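Local coordinates for aerolysin-like protein (PDB 6LHZ) that probably forms pores in membranes, as other members of the aerolysin family of beta-rich, pore-forming proteins do, at residues Met1-Thr6 with Ile128-Ile133; Lys40-Asp45 with Val99-Phe104. All coordinates share one frame; numbering follows the deposited sequence.

Contact 1. Residues Met1-Thr6 with Ile128-Ile133; sequences MSASVT and ISVGDI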
loop_
_atom_site.group_PDB
_atom_site.type_symbol
_atom_site.label_atom_id
_atom_site.label_comp_id
_atom_site.label_asym_id
_atom_site.label_seq_id
_atom_site.Cartn_x
_atom_site.Cartn_y
_atom_site.Cartn_z
ATOM N N MET A 1 -20.867 22.154 -2.597
ATOM C CA MET A 1 -19.504 22.264 -2.092
ATOM C C MET A 1 -19.018 20.899 -1.611
ATOM O O MET A 1 -17.812 20.676 -1.434
ATOM C CB MET A 1 -19.431 23.301 -0.962
ATOM C CG MET A 1 -18.044 23.924 -0.746
ATOM S SD MET A 1 -17.871 24.686 0.893
ATOM C CE MET A 1 -16.087 24.702 1.106
ATOM N N SER A 2 -19.969 19.984 -1.407
ATOM C CA SER A 2 -19.665 18.644 -0.913
ATOM C C SER A 2 -20.457 17.585 -1.675
ATOM O O SER A 2 -21.689 17.658 -1.768
ATOM C CB SER A 2 -19.947 18.526 0.586
ATOM O OG SER A 2 -19.301 17.373 1.094
ATOM N N ALA A 3 -19.739 16.580 -2.178
ATOM C CA ALA A 3 -20.291 15.607 -3.099
ATOM C C ALA A 3 -20.804 14.394 -2.346
ATOM O O ALA A 3 -20.219 13.991 -1.333
ATOM C CB ALA A 3 -19.222 15.172 -4.108
ATOM N N SER A 4 -21.890 13.800 -2.851
ATOM C CA SER A 4 -22.154 12.421 -2.470
ATOM C C SER A 4 -21.317 11.499 -3.355
ATOM O O SER A 4 -21.070 11.784 -4.528
ATOM C CB SER A 4 -23.642 12.072 -2.560
ATOM O OG SER A 4 -24.264 12.700 -3.653
ATOM N N VAL A 5 -20.859 10.398 -2.768
ATOM C CA VAL A 5 -19.797 9.579 -3.339
ATOM C C VAL A 5 -20.203 8.116 -3.230
ATOM O O VAL A 5 -20.626 7.675 -2.160
ATOM C CB VAL A 5 -18.465 9.805 -2.593
ATOM C CG1 VAL A 5 -17.390 8.961 -3.203
ATOM C CG2 VAL A 5 -18.066 11.258 -2.607
ATOM N N THR A 6 -20.049 7.354 -4.315
ATOM C CA THR A 6 -20.229 5.903 -4.270
ATOM C C THR A 6 -19.147 5.247 -5.116
ATOM O O THR A 6 -19.011 5.568 -6.298
ATOM C CB THR A 6 -21.619 5.488 -4.771
ATOM O OG1 THR A 6 -22.625 6.082 -3.943
ATOM C CG2 THR A 6 -21.780 3.960 -4.716
ATOM N N ILE A 128 -19.872 10.449 -8.565
ATOM C CA ILE A 128 -19.774 11.721 -7.861
ATOM C C ILE A 128 -20.991 12.567 -8.211
ATOM O O ILE A 128 -21.346 12.690 -9.389
ATOM C CB ILE A 128 -18.489 12.476 -8.263
ATOM C CG1 ILE A 128 -17.249 11.751 -7.773
ATOM C CG2 ILE A 128 -18.511 13.890 -7.719
ATOM C CD1 ILE A 128 -17.126 11.782 -6.276
ATOM N N SER A 129 -21.610 13.182 -7.208
ATOM C CA SER A 129 -22.632 14.178 -7.536
ATOM C C SER A 129 -22.534 15.387 -6.614
ATOM O O SER A 129 -22.462 15.254 -5.390
ATOM C CB SER A 129 -24.048 13.576 -7.507
ATOM O OG SER A 129 -24.655 13.738 -6.243
ATOM N N VAL A 130 -22.478 16.557 -7.233
ATOM C CA VAL A 130 -22.548 17.856 -6.574
ATOM C C VAL A 130 -23.731 18.551 -7.215
ATOM O O VAL A 130 -23.734 18.751 -8.436
ATOM C CB VAL A 130 -21.269 18.696 -6.780
ATOM C CG1 VAL A 130 -21.125 19.743 -5.713
ATOM C CG2 VAL A 130 -20.046 17.834 -6.861
ATOM N N GLY A 131 -24.737 18.890 -6.415
ATOM C CA GLY A 131 -25.965 19.442 -6.961
ATOM C C GLY A 131 -26.478 18.640 -8.141
ATOM O O GLY A 131 -26.712 17.435 -8.023
ATOM N N ASP A 132 -26.616 19.286 -9.296
ATOM C CA ASP A 132 -27.079 18.621 -10.505
ATOM C C ASP A 132 -25.941 18.002 -11.321
ATOM O O ASP A 132 -26.203 17.308 -12.305
ATOM C CB ASP A 132 -27.859 19.622 -11.371
ATOM C CG ASP A 132 -27.071 20.879 -11.651
ATOM O OD1 ASP A 132 -25.982 21.053 -11.065
ATOM O OD2 ASP A 132 -27.533 21.700 -12.462
ATOM N N ILE A 133 -24.695 18.229 -10.932
ATOM C CA ILE A 133 -23.547 17.730 -11.676
ATOM C C ILE A 133 -23.251 16.296 -11.253
ATOM O O ILE A 133 -23.177 15.984 -10.060
ATOM C CB ILE A 133 -22.334 18.651 -11.462
ATOM C CG1 ILE A 133 -22.642 20.040 -12.044
ATOM C CG2 ILE A 133 -21.090 18.043 -12.094
ATOM C CD1 ILE A 133 -22.082 21.216 -11.265
#

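Contact 2. Residues Lys40-Asp45 with Val99-Phe104; sequences KERHFD and VTMPEF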
loop_
_atom_site.group_PDB
_atom_site.type_symbol
_atom_site.label_atom_id
_atom_site.label_comp_id
_atom_site.label_asym_id
_atom_site.label_seq_id
_atom_site.Cartn_x
_atom_site.Cartn_y
_atom_site.Cartn_z
ATOM N N LYS A 40 18.668 -8.274 15.313
ATOM C CA LYS A 40 17.567 -9.094 15.784
ATOM C C LYS A 40 16.272 -8.789 15.049
ATOM O O LYS A 40 15.464 -9.696 14.837
ATOM C CB LYS A 40 17.398 -8.936 17.296
ATOM C CG LYS A 40 18.402 -9.814 18.059
ATOM C CD LYS A 40 18.244 -9.744 19.566
ATOM C CE LYS A 40 18.067 -11.133 20.170
ATOM N NZ LYS A 40 17.404 -11.072 21.511
ATOM N N GLU A 41 16.076 -7.552 14.604
ATOM C CA GLU A 41 14.868 -7.191 13.880
ATOM C C GLU A 41 15.187 -6.096 12.874
ATOM O O GLU A 41 16.083 -5.276 13.094
ATOM C CB GLU A 41 13.786 -6.718 14.838
ATOM C CG GLU A 41 14.256 -5.579 15.699
ATOM C CD GLU A 41 13.217 -5.158 16.706
ATOM O OE1 GLU A 41 12.198 -5.877 16.816
ATOM O OE2 GLU A 41 13.425 -4.117 17.383
ATOM N N ARG A 42 14.464 -6.108 11.754
ATOM C CA ARG A 42 14.499 -5.027 10.778
ATOM C C ARG A 42 13.203 -4.225 10.880
ATOM O O ARG A 42 12.149 -4.777 11.199
ATOM C CB ARG A 42 14.654 -5.545 9.341
ATOM C CG ARG A 42 16.021 -6.086 8.907
ATOM C CD ARG A 42 17.005 -5.013 8.456
ATOM N NE ARG A 42 16.689 -4.347 7.183
ATOM C CZ ARG A 42 17.101 -4.734 5.973
ATOM N NH1 ARG A 42 17.833 -5.832 5.817
ATOM N NH2 ARG A 42 16.772 -4.020 4.904
ATOM N N HIS A 43 13.298 -2.923 10.595
ATOM C CA HIS A 43 12.176 -1.992 10.592
ATOM C C HIS A 43 12.018 -1.416 9.192
ATOM O O HIS A 43 12.999 -0.981 8.584
ATOM C CB HIS A 43 12.379 -0.837 11.588
ATOM C CG HIS A 43 12.474 -1.271 13.017
ATOM N ND1 HIS A 43 11.515 -0.951 13.957
ATOM C CD2 HIS A 43 13.420 -1.984 13.672
ATOM C CE1 HIS A 43 11.860 -1.458 15.126
ATOM N NE2 HIS A 43 13.009 -2.092 14.980
ATOM N N PHE A 44 10.781 -1.373 8.702
ATOM C CA PHE A 44 10.504 -0.984 7.326
ATOM C C PHE A 44 9.294 -0.064 7.280
ATOM O O PHE A 44 8.271 -0.343 7.913
ATOM C CB PHE A 44 10.199 -2.198 6.434
ATOM C CG PHE A 44 11.363 -3.094 6.177
ATOM C CD1 PHE A 44 12.203 -2.871 5.099
ATOM C CD2 PHE A 44 11.596 -4.187 6.983
ATOM C CE1 PHE A 44 13.272 -3.698 4.839
ATOM C CE2 PHE A 44 12.664 -5.034 6.726
ATOM C CZ PHE A 44 13.501 -4.783 5.652
ATOM N N ASP A 45 9.404 1.009 6.506
ATOM C CA ASP A 45 8.226 1.782 6.146
ATOM C C ASP A 45 7.331 0.963 5.220
ATOM O O ASP A 45 7.793 0.314 4.274
ATOM C CB ASP A 45 8.640 3.094 5.464
ATOM C CG ASP A 45 9.242 4.106 6.445
ATOM O OD1 ASP A 45 9.895 5.080 6.012
ATOM O OD2 ASP A 45 9.054 3.934 7.667
ATOM N N VAL A 99 10.067 -6.749 11.551
ATOM C CA VAL A 99 10.319 -8.093 11.048
ATOM C C VAL A 99 11.411 -8.731 11.900
ATOM O O VAL A 99 12.518 -8.185 12.008
ATOM C CB VAL A 99 10.732 -8.062 9.566
ATOM C CG1 VAL A 99 11.137 -9.434 9.106
ATOM C CG2 VAL A 99 9.608 -7.519 8.716
ATOM N N THR A 100 11.109 -9.884 12.493
ATOM C CA THR A 100 12.060 -10.578 13.362
ATOM C C THR A 100 13.086 -11.357 12.536
ATOM O O THR A 100 12.741 -12.031 11.564
ATOM C CB THR A 100 11.319 -11.538 14.312
ATOM O OG1 THR A 100 10.258 -10.853 14.995
ATOM C CG2 THR A 100 12.272 -12.121 15.357
ATOM N N MET A 101 14.335 -11.261 12.922
ATOM C CA MET A 101 15.404 -11.972 12.251
ATOM C C MET A 101 15.694 -13.297 12.949
ATOM O O MET A 101 15.289 -13.519 14.096
ATOM C CB MET A 101 16.670 -11.114 12.226
ATOM C CG MET A 101 16.566 -9.800 11.444
ATOM S SD MET A 101 16.387 -9.973 9.651
ATOM C CE MET A 101 14.611 -9.859 9.463
ATOM N N PRO A 102 16.384 -14.212 12.276
ATOM C CA PRO A 102 16.926 -15.374 12.990
ATOM C C PRO A 102 18.033 -14.935 13.938
ATOM O O PRO A 102 18.850 -14.067 13.611
ATOM C CB PRO A 102 17.453 -16.276 11.866
ATOM C CG PRO A 102 17.661 -15.352 10.697
ATOM C CD PRO A 102 16.637 -14.272 10.825
ATOM N N GLU A 103 18.035 -15.521 15.138
ATOM C CA GLU A 103 18.988 -15.093 16.160
ATOM C C GLU A 103 20.365 -15.699 15.938
ATOM O O GLU A 103 21.381 -15.018 16.108
ATOM C CB GLU A 103 18.472 -15.450 17.554
ATOM C CG GLU A 103 17.603 -14.375 18.187
ATOM C CD GLU A 103 16.284 -14.917 18.720
ATOM O OE1 GLU A 103 16.232 -16.111 19.109
ATOM O OE2 GLU A 103 15.301 -14.142 18.743
ATOM N N PHE A 104 20.424 -16.963 15.549
ATOM C CA PHE A 104 21.691 -17.663 15.433
ATOM C C PHE A 104 21.884 -18.167 14.014
ATOM O O PHE A 104 20.933 -18.618 13.367
ATOM C CB PHE A 104 21.777 -18.838 16.425
ATOM C CG PHE A 104 21.442 -18.464 17.847
ATOM C CD1 PHE A 104 22.284 -17.639 18.580
ATOM C CD2 PHE A 104 20.289 -18.949 18.451
ATOM C CE1 PHE A 104 21.974 -17.293 19.887
ATOM C CE2 PHE A 104 19.974 -18.613 19.757
ATOM C CZ PHE A 104 20.816 -17.780 20.476
#

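Contact 1. Residues Met1-Thr6 with Ile128-Ile133
Ser4 and Ser129 face each other as an antiparallel hydrogen-bonded pair, and their backbones close a two-bond ring. Ser4 N donates to Ser129 O at 3.0 Å, and Ser129 N returns a bond to Ser4 O at 3.1 Å; both donors lie in the carbonyl plane of their acceptor. The second bond is the straighter, at 158° against 140°. Ser129 O also receives a CA-H...O contact from Ala3 CA (3.2 Å), so one carbonyl oxygen meets two neighbouring residues.

The close-packed part is the face carrying Val5 and Ile128, a non-hydrogen-bonded pair whose side chains run side by side. Ile128 has CG1 beside its backbone N (chi1 -67°), and a further bend at chi2 carries CD1 back to Val5 CG2, 3.8 Å away. Ile66 touches both residues, and Leu68 adds to the cover on Val5, so strand 65-68 closes this face. The apolar row extends through Ala3, whose CB touches Ile128 CG2 and Val130 CG2, each at 3.9 Å; Thr64 packs on Ala3 and Val130.

The other face is polar and turned to solvent. There the two serine hydroxyl oxygens, Ser4 OG and Ser129 OG, sit 2.8 Å apart, near enough for a hydrogen bond, with Ser4 exposed. The contact is loose toward the N-terminus: the side chains of Met1 and Ser2 start away from 128-133, and Met1 reaches it through its backbone N, which lies beside Val130 CG1.

Beyond Val130 the chain reverses in a type II' turn closed by backbone bonds both ways between Val130 and Ile133. The arrangement is that of an outer strand, 4-28, pairing beside the turn of the beta hairpin 110-130/133-154 in a long antiparallel sheet, consistent with an aerolysin-like fold.

Contact 2. Residues Lys40-Asp45 with Val99-Phe104
Arg42 and Val99 form an antiparallel hydrogen-bonded pair, with Arg42 N to Val99 O and Val99 N to Arg42 O both 2.9 Å, and the next link, Met101 N to Lys40 O at 2.7 Å, comes in with its donor tilted 33° from the carbonyl plane. This is the end of an antiparallel pairing between strands 41-53 and 90-100, the latter an outer strand of the main sheet.

Val99 sits among apolar neighbours: its CG2 approaches the Phe44 ring obliquely, and Ile147 touches both side chains. Met101 CB and CG lie against Lys40 O, CG being set beside the backbone N (chi1 -63°); two later bends turn SD and CE toward Arg42, and the two side chains cross, SD coming to 4.0 Å from Arg42 CG. Met25 touches Met101 and Arg42, whose guanidinium group continues to a salt bridge with Asp23. An alanine here would lack CG, SD and CE, and would probably cost Arg42 CG and Met25 the packing they have against this side chain. On the opposite face, His43 NE2 makes a weak bond to Glu41 OE2. At the exposed end Lys40 and Glu103 meet through their chains, CE to CG at 3.8 Å, while Lys40 NZ stays 4.6 Å from Glu103 OE2.

In the fold
Contacts 1 and 2 belong to one five-stranded antiparallel sheet but lie on opposite sides of the chain's centre, with their own centres 47 Å apart and their nearest atoms about 27 Å apart. Each joins an outer strand to its inner neighbour: contact 1 pairs 4-28 with 110-130, contact 2 pairs 90-100 with 41-53, and strand 133-154 runs between the two pairs. Along the chain, contact 2 is nested inside the loop that contact 1 closes, so 40-45 and 99-104 both fall between 1-6 and 128-133. The two flanks of the sheet are thus tied inward at widely separated places, consistent with an elongated aerolysin-like fold.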